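Local coordinates for concanavalin A-like lectin protein kinase family protein (Theobroma cacao, PDB 6CTH) that probably transfers phosphate from ATP to protein substrates as the kinase domain of a plant lectin receptor-like kinase, captured with an oxindole inhibitor and magnesium, at residues G182-P186 against E187-S191; L227-V230 against P231-E235; C261-M264 against V265-C269; P278-R281 against Q282-V286. All coordinates share one frame; numbering follows the deposited sequence.

Contact 1 of 4, residues G182-P186 against E187-S191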
loop_
_atom_site.group_PDB
_atom_site.type_symbol
_atom_site.label_atom_id
_atom_site.label_comp_id
_atom_site.label_asym_id
_atom_site.label_seq_id
_atom_site.Cartn_x
_atom_site.Cartn_y
_atom_site.Cartn_z
ATOM N N GLY A 182 1.522 11.006 -6.320
ATOM C CA GLY A 182 2.691 10.147 -6.568
ATOM C C GLY A 182 2.328 8.688 -6.862
ATOM O O GLY A 182 3.160 7.906 -7.339
ATOM N N TYR A 183 1.091 8.342 -6.517
ATOM C CA TYR A 183 0.533 6.995 -6.768
ATOM C C TYR A 183 -0.680 6.991 -7.656
ATOM O O TYR A 183 -1.301 5.888 -7.844
ATOM C CB TYR A 183 0.141 6.323 -5.431
ATOM C CG TYR A 183 1.310 6.350 -4.558
ATOM C CD1 TYR A 183 2.256 5.349 -4.592
ATOM C CD2 TYR A 183 1.560 7.482 -3.764
ATOM C CE1 TYR A 183 3.405 5.442 -3.828
ATOM C CE2 TYR A 183 2.709 7.569 -3.019
ATOM C CZ TYR A 183 3.618 6.555 -3.042
ATOM O OH TYR A 183 4.747 6.725 -2.302
ATOM N N MET A 184 -1.037 8.142 -8.213
ATOM C CA MET A 184 -2.251 8.268 -8.980
ATOM C C MET A 184 -1.981 8.244 -10.462
ATOM O O MET A 184 -1.133 9.016 -10.979
ATOM C CB MET A 184 -3.006 9.518 -8.568
ATOM C CG MET A 184 -3.643 9.431 -7.192
ATOM S SD MET A 184 -4.275 11.029 -6.631
ATOM C CE MET A 184 -5.827 11.152 -7.479
ATOM N N ALA A 185 -2.650 7.334 -11.171
ATOM C CA ALA A 185 -2.508 7.230 -12.612
ATOM C C ALA A 185 -2.935 8.508 -13.326
ATOM O O ALA A 185 -3.838 9.205 -12.852
ATOM C CB ALA A 185 -3.360 6.050 -13.140
ATOM N N PRO A 186 -2.316 8.810 -14.482
ATOM C CA PRO A 186 -2.670 10.094 -15.117
ATOM C C PRO A 186 -4.139 10.305 -15.473
ATOM O O PRO A 186 -4.635 11.439 -15.305
ATOM C CB PRO A 186 -1.776 10.159 -16.384
ATOM C CG PRO A 186 -1.231 8.821 -16.544
ATOM C CD PRO A 186 -1.275 8.090 -15.222
ATOM N N GLU A 187 -4.808 9.240 -15.933
ATOM C CA GLU A 187 -6.216 9.305 -16.234
ATOM C C GLU A 187 -7.094 9.633 -14.997
ATOM O O GLU A 187 -8.192 10.130 -15.170
ATOM C CB GLU A 187 -6.715 8.064 -17.000
ATOM C CG GLU A 187 -6.889 6.804 -16.145
ATOM C CD GLU A 187 -5.620 6.011 -15.914
ATOM O OE1 GLU A 187 -4.500 6.425 -16.405
ATOM O OE2 GLU A 187 -5.752 4.935 -15.241
ATOM N N CYS A 188 -6.617 9.383 -13.772
ATOM C CA CYS A 188 -7.345 9.853 -12.573
ATOM C C CYS A 188 -7.543 11.331 -12.635
ATOM O O CYS A 188 -8.646 11.814 -12.352
ATOM C CB CYS A 188 -6.593 9.601 -11.266
ATOM S SG CYS A 188 -6.455 7.856 -10.824
ATOM N N LEU A 189 -6.479 12.068 -12.950
ATOM C CA LEU A 189 -6.606 13.516 -12.937
ATOM C C LEU A 189 -7.319 14.062 -14.153
ATOM O O LEU A 189 -7.934 15.137 -14.067
ATOM C CB LEU A 189 -5.248 14.207 -12.867
ATOM C CG LEU A 189 -4.370 14.000 -11.650
ATOM C CD1 LEU A 189 -3.287 15.080 -11.688
ATOM C CD2 LEU A 189 -5.151 14.017 -10.326
ATOM N N SER A 190 -7.190 13.395 -15.294
ATOM C CA SER A 190 -7.829 13.877 -16.524
ATOM C C SER A 190 -9.303 13.544 -16.606
ATOM O O SER A 190 -10.066 14.370 -17.090
ATOM C CB SER A 190 -7.104 13.399 -17.799
ATOM O OG SER A 190 -6.982 12.000 -17.885
ATOM N N SER A 191 -9.681 12.323 -16.185
ATOM C CA SER A 191 -11.043 11.848 -16.277
ATOM C C SER A 191 -11.726 11.616 -14.953
ATOM O O SER A 191 -12.944 11.579 -14.914
ATOM C CB SER A 191 -11.070 10.517 -17.074
ATOM O OG SER A 191 -10.572 9.444 -16.287
#
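Ala185, Pro186 and Glu187 are the APE motif of protein kinases, and this contact is the turn by which the motif enters helix 186-191. The backbone O of Ala185 accepts from Cys188 N at 2.9 Å. The bond is bent, with 137° at the hydrogen, and the donor stands above the carbonyl plane. Pro186 O serves two donors. Ser190 N reaches it at 3.2 Å, in the carbonyl plane and with the spacing of an alpha helix. Leu189 N adds a weak bond to the same Pro186 O at 3.1 Å. The carboxylate of Glu187 folds back over Ala185. Its CG sits between the backbone N and the carbonyl carbon (chi1 76°), and the chain bends again at chi2. This places Glu187 OE2 3.4 Å from Ala185 CB, a methyl group that can offer it no hydrogen bond. The charge is met by Arg277, whose NH1 makes a salt bridge to OE2, the glutamate-arginine pair familiar from protein kinases. Met184 and Leu189 cross at about a right angle, with Met184 CE 4.1 Å from Leu189 CD2. Tyr183 O and OH bond to Ser202 and Glu209 of helix 196-212. Ser191 OG has a second partner in Lys193 N. Further along the helix, Glu187 O accepts Ser191 N at 2.8 Å and Ser191 OG at 2.7 Å, from opposite faces of its plane.

Contact 2 of 4, residues L227-V230 against P231-E235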
loop_
_atom_site.group_PDB
_atom_site.type_symbol
_atom_site.label_atom_id
_atom_site.label_comp_id
_atom_site.label_asym_id
_atom_site.label_seq_id
_atom_site.Cartn_x
_atom_site.Cartn_y
_atom_site.Cartn_z
ATOM N N LEU A 227 12.872 14.522 -10.769
ATOM C CA LEU A 227 12.148 14.823 -9.525
ATOM C C LEU A 227 11.324 13.639 -9.067
ATOM O O LEU A 227 10.898 13.608 -7.915
ATOM C CB LEU A 227 11.224 16.023 -9.736
ATOM C CG LEU A 227 11.945 17.274 -10.298
ATOM C CD1 LEU A 227 10.945 18.382 -10.591
ATOM C CD2 LEU A 227 12.984 17.745 -9.303
ATOM N N LEU A 228 11.058 12.708 -9.989
ATOM C CA LEU A 228 10.210 11.561 -9.692
ATOM C C LEU A 228 10.828 10.230 -10.034
ATOM O O LEU A 228 11.577 10.078 -10.989
ATOM C CB LEU A 228 8.871 11.678 -10.430
ATOM C CG LEU A 228 7.956 12.863 -10.117
ATOM C CD1 LEU A 228 6.760 12.762 -11.033
ATOM C CD2 LEU A 228 7.465 12.887 -8.680
ATOM N N LEU A 229 10.377 9.209 -9.305
ATOM C CA LEU A 229 10.891 7.865 -9.482
ATOM C C LEU A 229 10.646 7.206 -10.815
ATOM O O LEU A 229 11.576 6.638 -11.382
ATOM C CB LEU A 229 10.295 6.940 -8.379
ATOM C CG LEU A 229 10.837 5.508 -8.323
ATOM C CD1 LEU A 229 12.312 5.475 -8.055
ATOM C CD2 LEU A 229 10.106 4.783 -7.199
ATOM N N VAL A 230 9.400 7.186 -11.298
ATOM C CA VAL A 230 9.060 6.379 -12.439
ATOM C C VAL A 230 9.845 6.814 -13.710
ATOM O O VAL A 230 10.371 5.954 -14.405
ATOM C CB VAL A 230 7.524 6.333 -12.673
ATOM C CG1 VAL A 230 7.136 5.731 -13.998
ATOM C CG2 VAL A 230 6.840 5.550 -11.527
ATOM N N PRO A 231 9.915 8.115 -13.993
ATOM C CA PRO A 231 10.703 8.515 -15.204
ATOM C C PRO A 231 12.165 8.128 -15.115
ATOM O O PRO A 231 12.732 7.721 -16.127
ATOM C CB PRO A 231 10.576 10.032 -15.246
ATOM C CG PRO A 231 9.381 10.362 -14.457
ATOM C CD PRO A 231 9.188 9.257 -13.439
ATOM N N TRP A 232 12.768 8.218 -13.936
ATOM C CA TRP A 232 14.161 7.813 -13.771
ATOM C C TRP A 232 14.338 6.324 -13.946
ATOM O O TRP A 232 15.276 5.888 -14.570
ATOM C CB TRP A 232 14.682 8.256 -12.401
ATOM C CG TRP A 232 16.039 7.790 -12.065
ATOM C CD1 TRP A 232 17.227 8.370 -12.442
ATOM C CD2 TRP A 232 16.385 6.675 -11.237
ATOM N NE1 TRP A 232 18.291 7.670 -11.896
ATOM C CE2 TRP A 232 17.800 6.633 -11.151
ATOM C CE3 TRP A 232 15.646 5.717 -10.550
ATOM C CZ2 TRP A 232 18.482 5.660 -10.406
ATOM C CZ3 TRP A 232 16.330 4.735 -9.808
ATOM C CH2 TRP A 232 17.739 4.723 -9.751
ATOM N N VAL A 233 13.403 5.508 -13.411
ATOM C CA VAL A 233 13.469 4.063 -13.650
ATOM C C VAL A 233 13.303 3.756 -15.135
ATOM O O VAL A 233 14.059 2.934 -15.705
ATOM C CB VAL A 233 12.465 3.252 -12.763
ATOM C CG1 VAL A 233 12.547 1.768 -13.084
ATOM C CG2 VAL A 233 12.780 3.453 -11.294
ATOM N N TRP A 234 12.372 4.437 -15.804
ATOM C CA TRP A 234 12.134 4.150 -17.211
ATOM C C TRP A 234 13.397 4.532 -18.043
ATOM O O TRP A 234 13.836 3.753 -18.900
ATOM C CB TRP A 234 10.855 4.844 -17.724
ATOM C CG TRP A 234 10.193 4.049 -18.752
ATOM C CD1 TRP A 234 10.770 3.557 -19.908
ATOM C CD2 TRP A 234 8.827 3.630 -18.790
ATOM N NE1 TRP A 234 9.849 2.815 -20.613
ATOM C CE2 TRP A 234 8.656 2.841 -19.956
ATOM C CE3 TRP A 234 7.737 3.821 -17.959
ATOM C CZ2 TRP A 234 7.414 2.259 -20.317
ATOM C CZ3 TRP A 234 6.496 3.191 -18.305
ATOM C CH2 TRP A 234 6.361 2.443 -19.470
ATOM N N GLU A 235 13.992 5.674 -17.733
ATOM C CA GLU A 235 15.195 6.104 -18.424
ATOM C C GLU A 235 16.311 5.103 -18.159
ATOM O O GLU A 235 17.047 4.749 -19.060
ATOM C CB GLU A 235 15.602 7.507 -17.973
ATOM C CG GLU A 235 16.688 8.159 -18.810
ATOM C CD GLU A 235 17.284 9.380 -18.133
ATOM O OE1 GLU A 235 18.105 9.214 -17.210
ATOM O OE2 GLU A 235 16.929 10.502 -18.526
#
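Leu229 and Val233 lie side by side, one turn apart on helix 229-238, and point the same way. Leu229 CD1 is 3.8 Å from Val233 CG2. The leucine CG stands opposite the backbone N (chi1 -174°), and from there the chain turns its CD1 toward the second turn. The same methyl also approaches the Trp232 ring, on a slant, with Leu229 CD1 4.2 Å from Trp232 CE3. One leucine branch thus touches two side chains of the next turn. Val230 meets the other indole differently. Its CG1 comes to the edge of the Trp234 ring, near the ring plane, at 4.4 Å from CE3. Val230 and Pro231 run about perpendicular to each other. Val230 CB is 3.5 Å from Pro231 CD, close because the proline ring follows directly in the chain. Leu228 holds the N-cap position, and its CB rests 3.9 Å from Pro231 CD. The proline in the first turn has no N-H to give and so leaves no donor unused there. Two nearly straight backbone bonds tie the turns together: Val233 N to Leu229 O at 3.0 Å, and Trp234 N to Val230 O at 2.9 Å. This is the helix G region of the kinase C-terminal lobe. Trp232 makes a cation-pi contact with Arg214, and Trp234 NE1 bonds to Pro297 O. Leu229 and Val233 face Leu208 of helix 196-212, while Val233 and Trp234 lean on Leu267 of helix 256-269.

Contact 3 of 4, residues C261-M264 against V265-C269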
loop_
_atom_site.group_PDB
_atom_site.type_symbol
_atom_site.label_atom_id
_atom_site.label_comp_id
_atom_site.label_asym_id
_atom_site.label_seq_id
_atom_site.Cartn_x
_atom_site.Cartn_y
_atom_site.Cartn_z
ATOM N N CYS A 261 12.997 -8.492 -13.305
ATOM C CA CYS A 261 11.597 -8.834 -13.428
ATOM C C CYS A 261 10.745 -7.827 -12.683
ATOM O O CYS A 261 9.748 -7.358 -13.215
ATOM C CB CYS A 261 11.364 -10.219 -12.888
ATOM S SG CYS A 261 9.685 -10.773 -13.219
ATOM N N LEU A 262 11.162 -7.504 -11.470
ATOM C CA LEU A 262 10.459 -6.514 -10.640
ATOM C C LEU A 262 10.412 -5.168 -11.304
ATOM O O LEU A 262 9.365 -4.546 -11.342
ATOM C CB LEU A 262 11.063 -6.420 -9.236
ATOM C CG LEU A 262 10.330 -5.503 -8.239
ATOM C CD1 LEU A 262 8.870 -5.881 -8.087
ATOM C CD2 LEU A 262 10.984 -5.552 -6.868
ATOM N N VAL A 263 11.541 -4.708 -11.854
ATOM C CA VAL A 263 11.564 -3.415 -12.519
ATOM C C VAL A 263 10.685 -3.394 -13.747
ATOM O O VAL A 263 9.946 -2.454 -13.942
ATOM C CB VAL A 263 13.023 -2.993 -12.877
ATOM C CG1 VAL A 263 13.047 -1.804 -13.814
ATOM C CG2 VAL A 263 13.789 -2.649 -11.611
ATOM N N MET A 264 10.777 -4.412 -14.604
ATOM C CA MET A 264 9.970 -4.401 -15.813
ATOM C C MET A 264 8.467 -4.528 -15.517
ATOM O O MET A 264 7.644 -3.890 -16.175
ATOM C CB MET A 264 10.475 -5.436 -16.862
ATOM C CG MET A 264 11.779 -4.994 -17.586
ATOM S SD MET A 264 12.340 -6.471 -18.445
ATOM C CE MET A 264 11.426 -6.237 -19.966
ATOM N N VAL A 265 8.105 -5.343 -14.532
ATOM C CA VAL A 265 6.712 -5.422 -14.056
ATOM C C VAL A 265 6.275 -4.056 -13.525
ATOM O O VAL A 265 5.201 -3.587 -13.852
ATOM C CB VAL A 265 6.578 -6.517 -12.975
ATOM C CG1 VAL A 265 5.334 -6.343 -12.123
ATOM C CG2 VAL A 265 6.646 -7.893 -13.642
ATOM N N GLY A 266 7.114 -3.417 -12.732
ATOM C CA GLY A 266 6.768 -2.093 -12.222
ATOM C C GLY A 266 6.463 -1.065 -13.300
ATOM O O GLY A 266 5.485 -0.326 -13.228
ATOM N N LEU A 267 7.324 -1.004 -14.324
ATOM C CA LEU A 267 7.100 -0.044 -15.421
ATOM C C LEU A 267 5.848 -0.372 -16.220
ATOM O O LEU A 267 5.110 0.500 -16.621
ATOM C CB LEU A 267 8.362 -0.004 -16.327
ATOM C CG LEU A 267 9.664 0.461 -15.666
ATOM C CD1 LEU A 267 10.807 0.240 -16.632
ATOM C CD2 LEU A 267 9.518 1.915 -15.254
ATOM N N TRP A 268 5.644 -1.647 -16.519
ATOM C CA TRP A 268 4.446 -2.122 -17.226
ATOM C C TRP A 268 3.177 -1.684 -16.524
ATOM O O TRP A 268 2.235 -1.216 -17.154
ATOM C CB TRP A 268 4.535 -3.635 -17.300
ATOM C CG TRP A 268 3.614 -4.402 -18.162
ATOM C CD1 TRP A 268 2.982 -3.984 -19.305
ATOM C CD2 TRP A 268 3.311 -5.802 -18.026
ATOM N NE1 TRP A 268 2.266 -5.041 -19.863
ATOM C CE2 TRP A 268 2.465 -6.161 -19.106
ATOM C CE3 TRP A 268 3.664 -6.783 -17.092
ATOM C CZ2 TRP A 268 1.955 -7.464 -19.278
ATOM C CZ3 TRP A 268 3.141 -8.095 -17.265
ATOM C CH2 TRP A 268 2.337 -8.412 -18.378
ATOM N N CYS A 269 3.183 -1.841 -15.204
ATOM C CA CYS A 269 2.071 -1.480 -14.336
ATOM C C CYS A 269 1.914 0.025 -14.315
ATOM O O CYS A 269 0.810 0.519 -14.341
ATOM C CB CYS A 269 2.285 -2.018 -12.917
ATOM S SG CYS A 269 2.036 -3.810 -12.840
#
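Val265, Gly266, Leu267 and Trp268 donate in turn to the carbonyls of Cys261, Leu262, Val263 and Met264, an unbroken i to i+4 ladder whose donors lie 20° to 26° off the carbonyl planes. The bonds are even, from 2.9 Å for Val265 N to Cys261 O up to 3.0 Å for Trp268 N to Met264 O. The side chains add little direct contact along this regular helix, and most of them point outward to other helices. Two pairs do meet. Val263 and Leu267 lie side by side and point the same way, with Val263 CG1 4.1 Å from Leu267 CD1. Leu267 CG also sits 3.4 Å from Val263 O, because chi1 of -62° sets the branch beside its own backbone N and back toward the previous turn. In the second pair, Cys261 SG is 4.2 Å from Val265 CG2. The same valine methyl reaches back to the backbone, with Val265 CG2 3.2 Å from Cys261 O. Trp268 starts close to the ladder, its CB 3.3 Å from Met264 O, but its indole leads away from it. Gly266 brings only backbone to this turn. The stretch belongs to helix 256-269, helix H of the kinase C-terminal lobe, and is largely buried. Leu262 packs on Ala207 and Ala211 of helix 196-212 and on Tyr116 and Val119 of helix 112-132. On another flank, Val265 meets Val283 and Val286 of helix 280-287.

Contact 4 of 4, residues P278-R281 against Q282-V286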
loop_
_atom_site.group_PDB
_atom_site.type_symbol
_atom_site.label_atom_id
_atom_site.label_comp_id
_atom_site.label_asym_id
_atom_site.label_seq_id
_atom_site.Cartn_x
_atom_site.Cartn_y
_atom_site.Cartn_z
ATOM N N PRO A 278 -1.079 -4.352 -17.426
ATOM C CA PRO A 278 -1.527 -5.717 -17.245
ATOM C C PRO A 278 -2.642 -5.842 -16.226
ATOM O O PRO A 278 -2.838 -4.936 -15.422
ATOM C CB PRO A 278 -0.292 -6.406 -16.683
ATOM C CG PRO A 278 0.405 -5.319 -15.890
ATOM C CD PRO A 278 0.177 -4.095 -16.707
ATOM N N SER A 279 -3.317 -6.991 -16.237
ATOM C CA SER A 279 -4.098 -7.406 -15.111
ATOM C C SER A 279 -3.176 -7.872 -13.994
ATOM O O SER A 279 -2.040 -8.301 -14.217
ATOM C CB SER A 279 -5.055 -8.541 -15.457
ATOM O OG SER A 279 -4.358 -9.741 -15.756
ATOM N N ILE A 280 -3.678 -7.854 -12.751
ATOM C CA ILE A 280 -2.826 -8.284 -11.658
ATOM C C ILE A 280 -2.518 -9.806 -11.785
ATOM O O ILE A 280 -1.464 -10.251 -11.367
ATOM C CB ILE A 280 -3.394 -7.899 -10.274
ATOM C CG1 ILE A 280 -2.336 -8.070 -9.184
ATOM C CG2 ILE A 280 -4.670 -8.650 -9.972
ATOM C CD1 ILE A 280 -1.213 -7.087 -9.269
ATOM N N ARG A 281 -3.429 -10.588 -12.337
ATOM C CA ARG A 281 -3.125 -11.998 -12.565
ATOM C C ARG A 281 -1.935 -12.186 -13.529
ATOM O O ARG A 281 -1.067 -13.030 -13.288
ATOM C CB ARG A 281 -4.369 -12.757 -13.037
ATOM C CG ARG A 281 -4.151 -14.248 -13.084
ATOM C CD ARG A 281 -5.415 -15.012 -13.473
ATOM N NE ARG A 281 -6.624 -14.724 -12.687
ATOM C CZ ARG A 281 -6.958 -15.321 -11.573
ATOM N NH1 ARG A 281 -6.127 -16.152 -11.011
ATOM N NH2 ARG A 281 -8.077 -14.988 -10.994
ATOM N N GLN A 282 -1.847 -11.360 -14.567
ATOM C CA GLN A 282 -0.716 -11.420 -15.503
ATOM C C GLN A 282 0.570 -11.033 -14.832
ATOM O O GLN A 282 1.617 -11.611 -15.110
ATOM C CB GLN A 282 -0.950 -10.533 -16.712
ATOM C CG GLN A 282 -2.055 -11.000 -17.656
ATOM C CD GLN A 282 -2.399 -9.974 -18.727
ATOM O OE1 GLN A 282 -2.500 -8.762 -18.487
ATOM N NE2 GLN A 282 -2.552 -10.467 -19.953
ATOM N N VAL A 283 0.503 -10.014 -13.947
ATOM C CA VAL A 283 1.646 -9.609 -13.156
ATOM C C VAL A 283 2.177 -10.758 -12.324
ATOM O O VAL A 283 3.374 -10.997 -12.306
ATOM C CB VAL A 283 1.252 -8.418 -12.208
ATOM C CG1 VAL A 283 2.286 -8.186 -11.116
ATOM C CG2 VAL A 283 1.036 -7.154 -13.039
ATOM N N ILE A 284 1.284 -11.482 -11.644
ATOM C CA ILE A 284 1.724 -12.563 -10.784
ATOM C C ILE A 284 2.409 -13.672 -11.597
ATOM O O ILE A 284 3.445 -14.196 -11.147
ATOM C CB ILE A 284 0.567 -13.144 -9.939
ATOM C CG1 ILE A 284 0.087 -12.107 -8.930
ATOM C CG2 ILE A 284 0.962 -14.444 -9.220
ATOM C CD1 ILE A 284 -1.293 -12.351 -8.365
ATOM N N GLN A 285 1.866 -13.977 -12.774
ATOM C CA GLN A 285 2.458 -14.975 -13.675
ATOM C C GLN A 285 3.907 -14.559 -14.043
ATOM O O GLN A 285 4.829 -15.383 -14.001
ATOM C CB GLN A 285 1.630 -15.128 -14.982
ATOM C CG GLN A 285 0.199 -15.639 -14.872
ATOM C CD GLN A 285 -0.660 -15.320 -16.158
ATOM O OE1 GLN A 285 -1.895 -15.185 -16.109
ATOM N NE2 GLN A 285 0.024 -15.208 -17.327
ATOM N N VAL A 286 4.112 -13.276 -14.372
ATOM C CA VAL A 286 5.436 -12.782 -14.758
ATOM C C VAL A 286 6.425 -12.805 -13.588
ATOM O O VAL A 286 7.590 -13.207 -13.762
ATOM C CB VAL A 286 5.354 -11.398 -15.407
ATOM C CG1 VAL A 286 6.739 -10.819 -15.676
ATOM C CG2 VAL A 286 4.554 -11.483 -16.693
#
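Ser279 and Gln282 form a capping box at the start of helix 280-287, the last helix of the kinase C-terminal lobe. Gln282 N donates to Ser279 OG at 3.2 Å, and the serine OG is placed for this by lying between its backbone N and carbonyl carbon (chi1 68°). In return Ser279 N donates to Gln282 OE1 at 3.0 Å, fairly straight at 159°. The glutamine reaches back because its CG lies beside its own backbone N and the chain is extended beyond that. Ser279 N lies 20° off the plane of the Gln282 side-chain amide it donates to. The two bonds close a ring between the N-cap residue and the third residue of the first turn. They give partners to the backbone N-H groups of Ser279 and Gln282 at the start of the helix.

The backbone ladder starts from the carbonyl of the same serine. Val283 N bonds to Ser279 O at 3.1 Å, and Ile284 N bonds to Ile280 O at 3.0 Å. Gln285 N continues the series to Arg281 O.

The apolar contacts lie on the buried side. Ile280 CD1 is 4.1 Å from Val283 CB, the two side chains meeting at a slant. Ile280 also packs on Leu126 and Leu127 of helix 112-132, and Val283 on Val265 and Cys269 of helix 256-269. Pro278, just before the cap, presses on the same valine, with its CG a tight 3.4 Å from Val283 CG2.

In the fold
All four contacts lie in the helical C-terminal lobe of the kinase and follow one another along the chain. Contact 1 marks the end of the activation segment and entry to helix 186-191. Contacts 2, 3 and 4 belong to helices 229-238, 256-269 and 280-287. Contact 3 is the middle member. Its centre lies about 12 Å from that of contact 2 and about 10 Å from that of contact 4, and it touches both. Contacts 2 and 4 do not touch, with centres about 22 Å apart. Contact 1 touches none of the others. Through Arg277, however, the end of the activation segment is linked to the loop just before helix 280-287.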